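Local structure of kinesin-like protein Nod (Drosophila melanogaster, 3DC4) at residues I73-M78 with K108-G113; E77-L82 with L132-E137; L86-L91 with F136-A141. The protein binds and hydrolyses ATP through its kinesin motor domain, associates with microtubules, and is required for segregating non-exchange chromosomes in meiosis. One frame throughout, in Å; residues are numbered along the deposited sequence.

Contact 1 of 3, residues I73-M78 with K108-G113; sequences ISQDEM and KSYSMG. With MG (magnesium ion), chain B; ADP (adenosine-5'-diphosphate), chain C.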
loop_
_atom_site.group_PDB
_atom_site.type_symbol
_atom_site.label_atom_id
_atom_site.label_comp_id
_atom_site.label_asym_id
_atom_site.label_seq_id
_atom_site.Cartn_x
_atom_site.Cartn_y
_atom_site.Cartn_z
ATOM N N ILE A 73 -18.425 -4.597 0.686
ATOM C CA ILE A 73 -17.565 -4.578 1.865
ATOM C C ILE A 73 -17.262 -3.147 2.306
ATOM O O ILE A 73 -16.868 -2.310 1.498
ATOM C CB ILE A 73 -16.234 -5.309 1.591
ATOM C CG1 ILE A 73 -16.507 -6.770 1.228
ATOM C CG2 ILE A 73 -15.331 -5.242 2.823
ATOM C CD1 ILE A 73 -17.088 -7.596 2.373
ATOM N N SER A 74 -17.457 -2.865 3.592
ATOM C CA SER A 74 -17.194 -1.530 4.112
ATOM C C SER A 74 -15.706 -1.313 4.363
ATOM O O SER A 74 -14.922 -2.262 4.360
ATOM C CB SER A 74 -17.947 -1.308 5.421
ATOM O OG SER A 74 -17.372 -2.077 6.466
ATOM N N GLN A 75 -15.332 -0.059 4.590
ATOM C CA GLN A 75 -13.949 0.311 4.872
ATOM C C GLN A 75 -13.497 -0.381 6.153
ATOM O O GLN A 75 -12.399 -0.930 6.218
ATOM C CB GLN A 75 -13.834 1.830 5.057
ATOM C CG GLN A 75 -14.052 2.676 3.805
ATOM C CD GLN A 75 -12.870 2.619 2.847
ATOM O OE1 GLN A 75 -12.408 1.543 2.480
ATOM N NE2 GLN A 75 -12.387 3.778 2.431
ATOM N N ASP A 76 -14.352 -0.349 7.172
ATOM C CA ASP A 76 -14.040 -0.970 8.454
ATOM C C ASP A 76 -13.692 -2.445 8.298
ATOM O O ASP A 76 -12.663 -2.906 8.798
ATOM C CB ASP A 76 -15.217 -0.812 9.425
ATOM C CG ASP A 76 -15.035 -1.620 10.698
ATOM O OD1 ASP A 76 -15.632 -2.710 10.809
ATOM O OD2 ASP A 76 -14.285 -1.173 11.586
ATOM N N GLU A 77 -14.547 -3.187 7.603
ATOM C CA GLU A 77 -14.298 -4.607 7.394
ATOM C C GLU A 77 -13.010 -4.857 6.632
ATOM O O GLU A 77 -12.198 -5.695 7.018
ATOM C CB GLU A 77 -15.455 -5.253 6.629
ATOM C CG GLU A 77 -16.465 -5.947 7.518
ATOM C CD GLU A 77 -15.812 -6.964 8.442
ATOM O OE1 GLU A 77 -15.168 -7.915 7.939
ATOM O OE2 GLU A 77 -15.941 -6.807 9.676
ATOM N N MET A 78 -12.832 -4.135 5.533
ATOM C CA MET A 78 -11.642 -4.288 4.717
ATOM C C MET A 78 -10.382 -4.015 5.534
ATOM O O MET A 78 -9.413 -4.770 5.463
ATOM C CB MET A 78 -11.723 -3.350 3.510
ATOM C CG MET A 78 -10.546 -3.459 2.551
ATOM S SD MET A 78 -9.234 -2.263 2.909
ATOM C CE MET A 78 -7.973 -3.277 3.644
ATOM N N LYS A 108 -8.692 2.991 -5.427
ATOM C CA LYS A 108 -7.395 2.918 -4.762
ATOM C C LYS A 108 -7.241 3.999 -3.687
ATOM O O LYS A 108 -7.002 3.688 -2.518
ATOM C CB LYS A 108 -6.263 3.038 -5.794
ATOM C CG LYS A 108 -6.244 1.915 -6.837
ATOM C CD LYS A 108 -5.037 2.003 -7.787
ATOM C CE LYS A 108 -5.031 3.297 -8.592
ATOM N NZ LYS A 108 -6.238 3.477 -9.419
ATOM N N SER A 109 -7.390 5.263 -4.071
ATOM C CA SER A 109 -7.242 6.370 -3.119
ATOM C C SER A 109 -8.274 6.286 -2.005
ATOM O O SER A 109 -7.969 6.539 -0.840
ATOM C CB SER A 109 -7.371 7.704 -3.852
ATOM O OG SER A 109 -6.311 7.841 -4.770
ATOM N N TYR A 110 -9.496 5.928 -2.378
ATOM C CA TYR A 110 -10.577 5.773 -1.415
ATOM C C TYR A 110 -10.205 4.718 -0.370
ATOM O O TYR A 110 -10.312 4.966 0.832
ATOM C CB TYR A 110 -11.863 5.349 -2.145
ATOM C CG TYR A 110 -13.009 4.989 -1.225
ATOM C CD1 TYR A 110 -13.845 5.975 -0.703
ATOM C CD2 TYR A 110 -13.249 3.661 -0.866
ATOM C CE1 TYR A 110 -14.897 5.648 0.148
ATOM C CE2 TYR A 110 -14.293 3.326 -0.008
ATOM C CZ TYR A 110 -15.115 4.325 0.491
ATOM O OH TYR A 110 -16.153 4.006 1.328
ATOM N N SER A 111 -9.745 3.556 -0.834
ATOM C CA SER A 111 -9.378 2.442 0.051
ATOM C C SER A 111 -8.202 2.749 0.976
ATOM O O SER A 111 -8.220 2.404 2.156
ATOM C CB SER A 111 -9.045 1.195 -0.784
ATOM O OG SER A 111 -10.181 0.735 -1.491
ATOM N N MET A 112 -7.179 3.404 0.442
ATOM C CA MET A 112 -6.002 3.695 1.241
ATOM C C MET A 112 -6.180 4.889 2.167
ATOM O O MET A 112 -5.405 5.067 3.106
ATOM C CB MET A 112 -4.798 3.913 0.326
ATOM C CG MET A 112 -4.508 2.738 -0.610
ATOM S SD MET A 112 -4.613 1.137 0.236
ATOM C CE MET A 112 -2.868 0.782 0.494
ATOM N N GLY A 113 -7.196 5.704 1.898
ATOM C CA GLY A 113 -7.461 6.871 2.730
ATOM C C GLY A 113 -6.505 8.022 2.487
ATOM O O GLY A 113 -5.997 8.630 3.426
HETATM MG MG MG B . -6.258 7.848 -6.918
HETATM P PB ADP C . -8.796 5.711 -7.869
HETATM O O1B ADP C . -8.413 4.294 -8.009
HETATM O O2B ADP C . -7.954 6.348 -6.711
HETATM O O3B ADP C . -8.474 6.432 -9.352
HETATM P PA ADP C . -10.808 6.617 -6.217
HETATM O O1A ADP C . -10.188 5.980 -5.071
HETATM O O2A ADP C . -10.331 8.119 -6.366
HETATM O O3A ADP C . -10.397 5.764 -7.566
HETATM O "O5'" ADP C . -12.398 6.508 -6.083
HETATM C "C5'" ADP C . -13.025 7.165 -7.193
HETATM C "C4'" ADP C . -14.426 7.608 -6.764
HETATM O "O4'" ADP C . -15.237 6.463 -6.398
HETATM C "C3'" ADP C . -14.355 8.537 -5.494
HETATM O "O3'" ADP C . -15.543 9.302 -5.342
HETATM C "C2'" ADP C . -14.543 7.419 -4.388
HETATM O "O2'" ADP C . -15.089 7.981 -3.184
HETATM C "C1'" ADP C . -15.615 6.487 -5.013
HETATM N N9 ADP C . -15.507 5.136 -4.465
HETATM C C8 ADP C . -14.582 4.183 -4.825
HETATM N N7 ADP C . -14.676 3.130 -4.044
HETATM C C5 ADP C . -15.792 3.263 -3.280
HETATM C C6 ADP C . -16.414 2.494 -2.264
HETATM N N6 ADP C . -15.984 1.206 -2.000
HETATM N N1 ADP C . -17.455 3.028 -1.581
HETATM C C2 ADP C . -17.969 4.216 -1.916
HETATM N N3 ADP C . -17.407 4.987 -2.841
HETATM C C4 ADP C . -16.311 4.584 -3.501
HETATM O O HOH W 1 -6.695 8.131 -9.219
HETATM O O HOH W 2 -8.243 9.263 -6.857
HETATM O O HOH W 3 -4.828 9.677 -6.859
HETATM O O HOH W 4 -4.804 6.030 -7.021
#

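Contact 2 of 3, residues E77-L82 with L132-E137; sequences EMYQAL and LGDIFE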
loop_
_atom_site.group_PDB
_atom_site.type_symbol
_atom_site.label_atom_id
_atom_site.label_comp_id
_atom_site.label_asym_id
_atom_site.label_seq_id
_atom_site.Cartn_x
_atom_site.Cartn_y
_atom_site.Cartn_z
ATOM N N GLU A 77 -14.547 -3.187 7.603
ATOM C CA GLU A 77 -14.298 -4.607 7.394
ATOM C C GLU A 77 -13.010 -4.857 6.632
ATOM O O GLU A 77 -12.198 -5.695 7.018
ATOM C CB GLU A 77 -15.455 -5.253 6.629
ATOM C CG GLU A 77 -16.465 -5.947 7.518
ATOM C CD GLU A 77 -15.812 -6.964 8.442
ATOM O OE1 GLU A 77 -15.168 -7.915 7.939
ATOM O OE2 GLU A 77 -15.941 -6.807 9.676
ATOM N N MET A 78 -12.832 -4.135 5.533
ATOM C CA MET A 78 -11.642 -4.288 4.717
ATOM C C MET A 78 -10.382 -4.015 5.534
ATOM O O MET A 78 -9.413 -4.770 5.463
ATOM C CB MET A 78 -11.723 -3.350 3.510
ATOM C CG MET A 78 -10.546 -3.459 2.551
ATOM S SD MET A 78 -9.234 -2.263 2.909
ATOM C CE MET A 78 -7.973 -3.277 3.644
ATOM N N TYR A 79 -10.406 -2.944 6.320
ATOM C CA TYR A 79 -9.261 -2.581 7.155
ATOM C C TYR A 79 -9.013 -3.649 8.225
ATOM O O TYR A 79 -7.889 -4.096 8.423
ATOM C CB TYR A 79 -9.505 -1.219 7.826
ATOM C CG TYR A 79 -8.532 -0.923 8.947
ATOM C CD1 TYR A 79 -7.212 -0.563 8.678
ATOM C CD2 TYR A 79 -8.908 -1.088 10.280
ATOM C CE1 TYR A 79 -6.290 -0.384 9.705
ATOM C CE2 TYR A 79 -7.988 -0.912 11.316
ATOM C CZ TYR A 79 -6.681 -0.565 11.017
ATOM O OH TYR A 79 -5.757 -0.439 12.022
ATOM N N GLN A 80 -10.074 -4.055 8.913
ATOM C CA GLN A 80 -9.945 -5.058 9.956
ATOM C C GLN A 80 -9.379 -6.375 9.427
ATOM O O GLN A 80 -8.538 -6.986 10.065
ATOM C CB GLN A 80 -11.303 -5.302 10.622
ATOM C CG GLN A 80 -11.850 -4.075 11.326
ATOM C CD GLN A 80 -11.194 -3.811 12.660
ATOM O OE1 GLN A 80 -10.975 -2.659 13.041
ATOM N NE2 GLN A 80 -10.906 -4.877 13.398
ATOM N N ALA A 81 -9.828 -6.804 8.254
ATOM C CA ALA A 81 -9.358 -8.060 7.687
ATOM C C ALA A 81 -7.973 -7.997 7.075
ATOM O O ALA A 81 -7.174 -8.915 7.233
ATOM C CB ALA A 81 -10.341 -8.561 6.631
ATOM N N LEU A 82 -7.683 -6.902 6.390
ATOM C CA LEU A 82 -6.427 -6.784 5.682
ATOM C C LEU A 82 -5.281 -6.026 6.319
ATOM O O LEU A 82 -4.119 -6.415 6.168
ATOM C CB LEU A 82 -6.710 -6.180 4.310
ATOM C CG LEU A 82 -5.559 -6.193 3.311
ATOM C CD1 LEU A 82 -5.270 -7.639 2.907
ATOM C CD2 LEU A 82 -5.939 -5.359 2.103
ATOM N N LEU A 132 -3.480 4.607 11.720
ATOM C CA LEU A 132 -2.878 5.546 12.659
ATOM C C LEU A 132 -3.625 5.514 13.990
ATOM O O LEU A 132 -3.015 5.574 15.060
ATOM C CB LEU A 132 -2.894 6.961 12.075
ATOM C CG LEU A 132 -2.256 8.044 12.957
ATOM C CD1 LEU A 132 -0.772 7.730 13.164
ATOM C CD2 LEU A 132 -2.418 9.405 12.280
ATOM N N GLY A 133 -4.950 5.412 13.918
ATOM C CA GLY A 133 -5.754 5.353 15.125
ATOM C C GLY A 133 -5.369 4.180 16.011
ATOM O O GLY A 133 -5.167 4.358 17.208
ATOM N N ASP A 134 -5.259 2.986 15.430
ATOM C CA ASP A 134 -4.893 1.800 16.203
ATOM C C ASP A 134 -3.439 1.826 16.672
ATOM O O ASP A 134 -3.098 1.228 17.692
ATOM C CB ASP A 134 -5.164 0.524 15.390
ATOM C CG ASP A 134 -6.652 0.194 15.297
ATOM O OD1 ASP A 134 -7.320 0.165 16.355
ATOM O OD2 ASP A 134 -7.155 -0.042 14.175
ATOM N N ILE A 135 -2.584 2.511 15.920
ATOM C CA ILE A 135 -1.180 2.629 16.286
ATOM C C ILE A 135 -1.079 3.472 17.556
ATOM O O ILE A 135 -0.406 3.083 18.512
ATOM C CB ILE A 135 -0.373 3.294 15.157
ATOM C CG1 ILE A 135 -0.248 2.320 13.979
ATOM C CG2 ILE A 135 1.013 3.705 15.658
ATOM C CD1 ILE A 135 0.336 2.946 12.735
ATOM N N PHE A 136 -1.758 4.614 17.573
ATOM C CA PHE A 136 -1.731 5.485 18.743
ATOM C C PHE A 136 -2.277 4.749 19.961
ATOM O O PHE A 136 -1.681 4.774 21.039
ATOM C CB PHE A 136 -2.574 6.750 18.520
ATOM C CG PHE A 136 -1.932 7.782 17.621
ATOM C CD1 PHE A 136 -0.557 7.996 17.634
ATOM C CD2 PHE A 136 -2.721 8.587 16.806
ATOM C CE1 PHE A 136 0.019 8.997 16.850
ATOM C CE2 PHE A 136 -2.154 9.592 16.019
ATOM C CZ PHE A 136 -0.784 9.797 16.042
ATOM N N GLU A 137 -3.417 4.092 19.781
ATOM C CA GLU A 137 -4.057 3.366 20.869
ATOM C C GLU A 137 -3.136 2.342 21.526
ATOM O O GLU A 137 -3.020 2.293 22.751
ATOM C CB GLU A 137 -5.319 2.679 20.351
ATOM C CG GLU A 137 -6.072 1.890 21.397
ATOM C CD GLU A 137 -7.422 1.434 20.892
ATOM O OE1 GLU A 137 -8.251 2.306 20.554
ATOM O OE2 GLU A 137 -7.651 0.207 20.827
HETATM O O HOH W 5 -9.551 -1.156 15.039
#

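Contact 3 of 3, residues L86-L91 with F136-A141; sequences LVDKLL and FERVTA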
loop_
_atom_site.group_PDB
_atom_site.type_symbol
_atom_site.label_atom_id
_atom_site.label_comp_id
_atom_site.label_asym_id
_atom_site.label_seq_id
_atom_site.Cartn_x
_atom_site.Cartn_y
_atom_site.Cartn_z
ATOM N N LEU A 86 -1.502 -6.161 10.529
ATOM C CA LEU A 86 -0.166 -5.610 10.326
ATOM C C LEU A 86 0.238 -4.635 11.424
ATOM O O LEU A 86 1.425 -4.419 11.662
ATOM C CB LEU A 86 -0.081 -4.897 8.978
ATOM C CG LEU A 86 -0.298 -5.749 7.727
ATOM C CD1 LEU A 86 -0.208 -4.858 6.498
ATOM C CD2 LEU A 86 0.742 -6.869 7.665
ATOM N N VAL A 87 -0.744 -4.049 12.099
ATOM C CA VAL A 87 -0.438 -3.086 13.145
ATOM C C VAL A 87 0.450 -3.688 14.225
ATOM O O VAL A 87 1.425 -3.068 14.642
ATOM C CB VAL A 87 -1.722 -2.510 13.767
ATOM C CG1 VAL A 87 -1.375 -1.567 14.917
ATOM C CG2 VAL A 87 -2.501 -1.751 12.707
ATOM N N ASP A 88 0.127 -4.891 14.684
ATOM C CA ASP A 88 0.964 -5.513 15.702
ATOM C C ASP A 88 2.375 -5.754 15.182
ATOM O O ASP A 88 3.351 -5.555 15.905
ATOM C CB ASP A 88 0.368 -6.836 16.183
ATOM C CG ASP A 88 -0.655 -6.641 17.277
ATOM O OD1 ASP A 88 -0.539 -5.639 18.022
ATOM O OD2 ASP A 88 -1.564 -7.489 17.400
ATOM N N LYS A 89 2.481 -6.168 13.924
ATOM C CA LYS A 89 3.784 -6.432 13.334
ATOM C C LYS A 89 4.610 -5.144 13.320
ATOM O O LYS A 89 5.786 -5.146 13.686
ATOM C CB LYS A 89 3.621 -6.984 11.911
ATOM C CG LYS A 89 2.688 -8.201 11.799
ATOM C CD LYS A 89 3.108 -9.356 12.710
ATOM C CE LYS A 89 2.173 -10.553 12.561
ATOM N NZ LYS A 89 2.570 -11.679 13.456
ATOM N N LEU A 90 3.987 -4.049 12.901
ATOM C CA LEU A 90 4.658 -2.760 12.861
ATOM C C LEU A 90 5.205 -2.424 14.248
ATOM O O LEU A 90 6.366 -2.053 14.392
ATOM C CB LEU A 90 3.675 -1.672 12.432
ATOM C CG LEU A 90 4.243 -0.249 12.361
ATOM C CD1 LEU A 90 5.221 -0.119 11.205
ATOM C CD2 LEU A 90 3.089 0.737 12.196
ATOM N N LEU A 91 4.359 -2.561 15.264
ATOM C CA LEU A 91 4.757 -2.264 16.633
ATOM C C LEU A 91 5.857 -3.200 17.129
ATOM O O LEU A 91 6.656 -2.828 17.984
ATOM C CB LEU A 91 3.542 -2.330 17.564
ATOM C CG LEU A 91 2.651 -1.083 17.633
ATOM C CD1 LEU A 91 2.261 -0.618 16.248
ATOM C CD2 LEU A 91 1.417 -1.402 18.461
ATOM N N PHE A 136 -1.758 4.614 17.573
ATOM C CA PHE A 136 -1.731 5.485 18.743
ATOM C C PHE A 136 -2.277 4.749 19.961
ATOM O O PHE A 136 -1.681 4.774 21.039
ATOM C CB PHE A 136 -2.574 6.750 18.520
ATOM C CG PHE A 136 -1.932 7.782 17.621
ATOM C CD1 PHE A 136 -0.557 7.996 17.634
ATOM C CD2 PHE A 136 -2.721 8.587 16.806
ATOM C CE1 PHE A 136 0.019 8.997 16.850
ATOM C CE2 PHE A 136 -2.154 9.592 16.019
ATOM C CZ PHE A 136 -0.784 9.797 16.042
ATOM N N GLU A 137 -3.417 4.092 19.781
ATOM C CA GLU A 137 -4.057 3.366 20.869
ATOM C C GLU A 137 -3.136 2.342 21.526
ATOM O O GLU A 137 -3.020 2.293 22.751
ATOM C CB GLU A 137 -5.319 2.679 20.351
ATOM C CG GLU A 137 -6.072 1.890 21.397
ATOM C CD GLU A 137 -7.422 1.434 20.892
ATOM O OE1 GLU A 137 -8.251 2.306 20.554
ATOM O OE2 GLU A 137 -7.651 0.207 20.827
ATOM N N ARG A 138 -2.477 1.528 20.711
ATOM C CA ARG A 138 -1.579 0.509 21.238
ATOM C C ARG A 138 -0.311 1.104 21.832
ATOM O O ARG A 138 0.265 0.549 22.765
ATOM C CB ARG A 138 -1.230 -0.492 20.141
ATOM C CG ARG A 138 -2.443 -1.221 19.607
ATOM C CD ARG A 138 -2.056 -2.200 18.526
ATOM N NE ARG A 138 -3.215 -2.913 18.004
ATOM C CZ ARG A 138 -3.153 -3.828 17.044
ATOM N NH1 ARG A 138 -1.986 -4.141 16.502
ATOM N NH2 ARG A 138 -4.256 -4.427 16.625
ATOM N N VAL A 139 0.128 2.234 21.288
ATOM C CA VAL A 139 1.317 2.900 21.801
ATOM C C VAL A 139 1.011 3.504 23.167
ATOM O O VAL A 139 1.858 3.499 24.056
ATOM C CB VAL A 139 1.794 4.025 20.850
ATOM C CG1 VAL A 139 2.808 4.913 21.554
ATOM C CG2 VAL A 139 2.423 3.418 19.598
ATOM N N THR A 140 -0.205 4.020 23.330
ATOM C CA THR A 140 -0.617 4.626 24.593
ATOM C C THR A 140 -0.929 3.564 25.644
ATOM O O THR A 140 -0.884 3.836 26.846
ATOM C CB THR A 140 -1.869 5.512 24.414
ATOM O OG1 THR A 140 -1.612 6.518 23.425
ATOM C CG2 THR A 140 -2.226 6.198 25.731
ATOM N N ALA A 141 -1.248 2.357 25.188
ATOM C CA ALA A 141 -1.574 1.254 26.086
ATOM C C ALA A 141 -0.314 0.515 26.522
ATOM O O ALA A 141 -0.314 -0.198 27.525
ATOM C CB ALA A 141 -2.527 0.288 25.399
#

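Contact 1 of 3, residues I73-M78 with K108-G113
Gln75 lays its amide over the ring of Tyr110, joining the start of helix 75-82 to the helix that opens with the last residues of the P-loop (Walker A motif) of this kinesin motor domain. Lys108 bends its chain back under the beta-phosphate so that NZ comes within 2.7 Å of ADP O1B, an oxygen that also takes the Lys108 amide; the ammonium has a further partner in Gly102 O. Ser109 turns to the metal, its OG 2.1 Å from the magnesium ion, while Asp241 OD1 is hydrogen-bonded to the same hydroxyl; ADP O2B and four waters complete the coordination. Tyr110 N reaches ADP O1A at 2.8 Å. Its side chain, with CG anti to the backbone N (chi1 173°), swings the ring between adenine and glutamine: ADP C5 stands 3.5 Å above one face and Gln75 NE2 3.1 Å above the other, both toward the rim. Amide and ring are almost parallel, 5° apart. The same NE2 donates to Tyr110 O at 2.9 Å, arriving from above the carbonyl plane, 54° out of it. His124 ties the pair further, taking NE2 on its carbonyl and meeting Tyr110 OH through ND1. Next, Ser111 OG and Gln75 OE1 share Arg29, a residue of the ADP pocket. Gly113, with positive phi, closes the helix in a Schellman motif: Met114 N returns to Ser109 O, and Gly113 N, already bonded to Ser109 O, adds a weak 3.4 Å bond to the Tyr110 O that Gln75 grips.

Contact 2 of 3, residues E77-L82 with L132-E137
Tyr79 presents the hydroxyl edge of its ring to the carboxylate of Asp134, and this one meeting carries almost all of the contact. It is a helix-helix contact of the kinesin motor domain, between helix 75-82 and helix 127-141, bridged by a tyrosine that reaches across to an aspartate; only 94 Å² of surface is buried. Tyr79 has CG anti to its own backbone nitrogen (chi1 166°), which carries the ring straight across the gap, and Asp134 leans out from the other helix. They meet head-on, with the two flat groups tilted only 10° from a common plane. Tyr79 OH donates to Asp134 OD2 over 2.6 Å, a short bond that settles the rotation of the phenol hydrogen. Asp134 OD2 lies at the edge of the ring and near its plane, 3.1 Å from Tyr79 CE2. The body of the ring is packed by Leu84 and Val87 of the following helix and by Arg130 and Ala131 from helix 127-141.

Beside this bond, a water may link Gln80 to Asp134. Water 5 stands 2.9 Å from Gln80 OE1 and 2.8 Å from Asp134 OD2, but it cannot serve every acceptor near it at once. The carboxylate oxygen is thus approached by both the phenol and the water, and the phenol takes the anti lone pair of Asp134 OD2, the one directed away from OD1.

Contact 3 of 3, residues L86-L91 with F136-A141
Arg138 reaches across to helix 84-92 as an extended arm, and everything tight in this contact gathers round it. Leu91 crosses the root of the arm at about a right angle, with CD2 3.3 Å from Arg138 CB and 3.6 Å from Arg138 CD. Farther out, Val87 puts CG1 over one face of the guanidinium, 3.6 Å from Arg138 CZ. The charged end makes a salt bridge to Asp88, with OD1 2.6 Å from Arg138 NH1, but that short length and the fine orientation of the guanidinium are doubtful, since NH1 also lies close to Asp88 N, another donor.

The rest is looser. Asp88 is partly exposed, the side chain of Val139 comes no nearer than 4.9 Å to segment 86-91, and the last turn of helix 127-141, with Glu137, Thr140 and the poorly ordered Ala141, is exposed. The axes of segments 86-91 and 136-141 approach to 10.9 Å, with a crossing angle of -48°, a gap spanned by the arginine. Behind the contact, helix 84-92 rests on the central sheet: Leu86 and Leu90 both pack on Met237 of strand 234-241, and Leu86 also touches strand 305-312.

Overall arrangement
The three contacts follow one another away from the nucleotide. Contact 1 holds part of the ADP and magnesium site; contact 2 starts from the same helix, 75-82, with its centre 11 Å away and the Tyr79 side chain about 12 Å from ADP. Contact 3 is centred 9 Å from contact 2 and 20 Å from contact 1; contacts 2 and 3 are both remote from the nucleotide site. Helix 127-141 serves both outer contacts, taking helix 75-82 first and helix 84-92 next. Those two contacts touch directly: Ile135 CD1 packs 3.6 Å from Leu90 CD2, and Tyr79 OH lies 3.6 Å from Val87 CG2. Between contacts 1 and 3 the nearest atoms are about 8 Å apart.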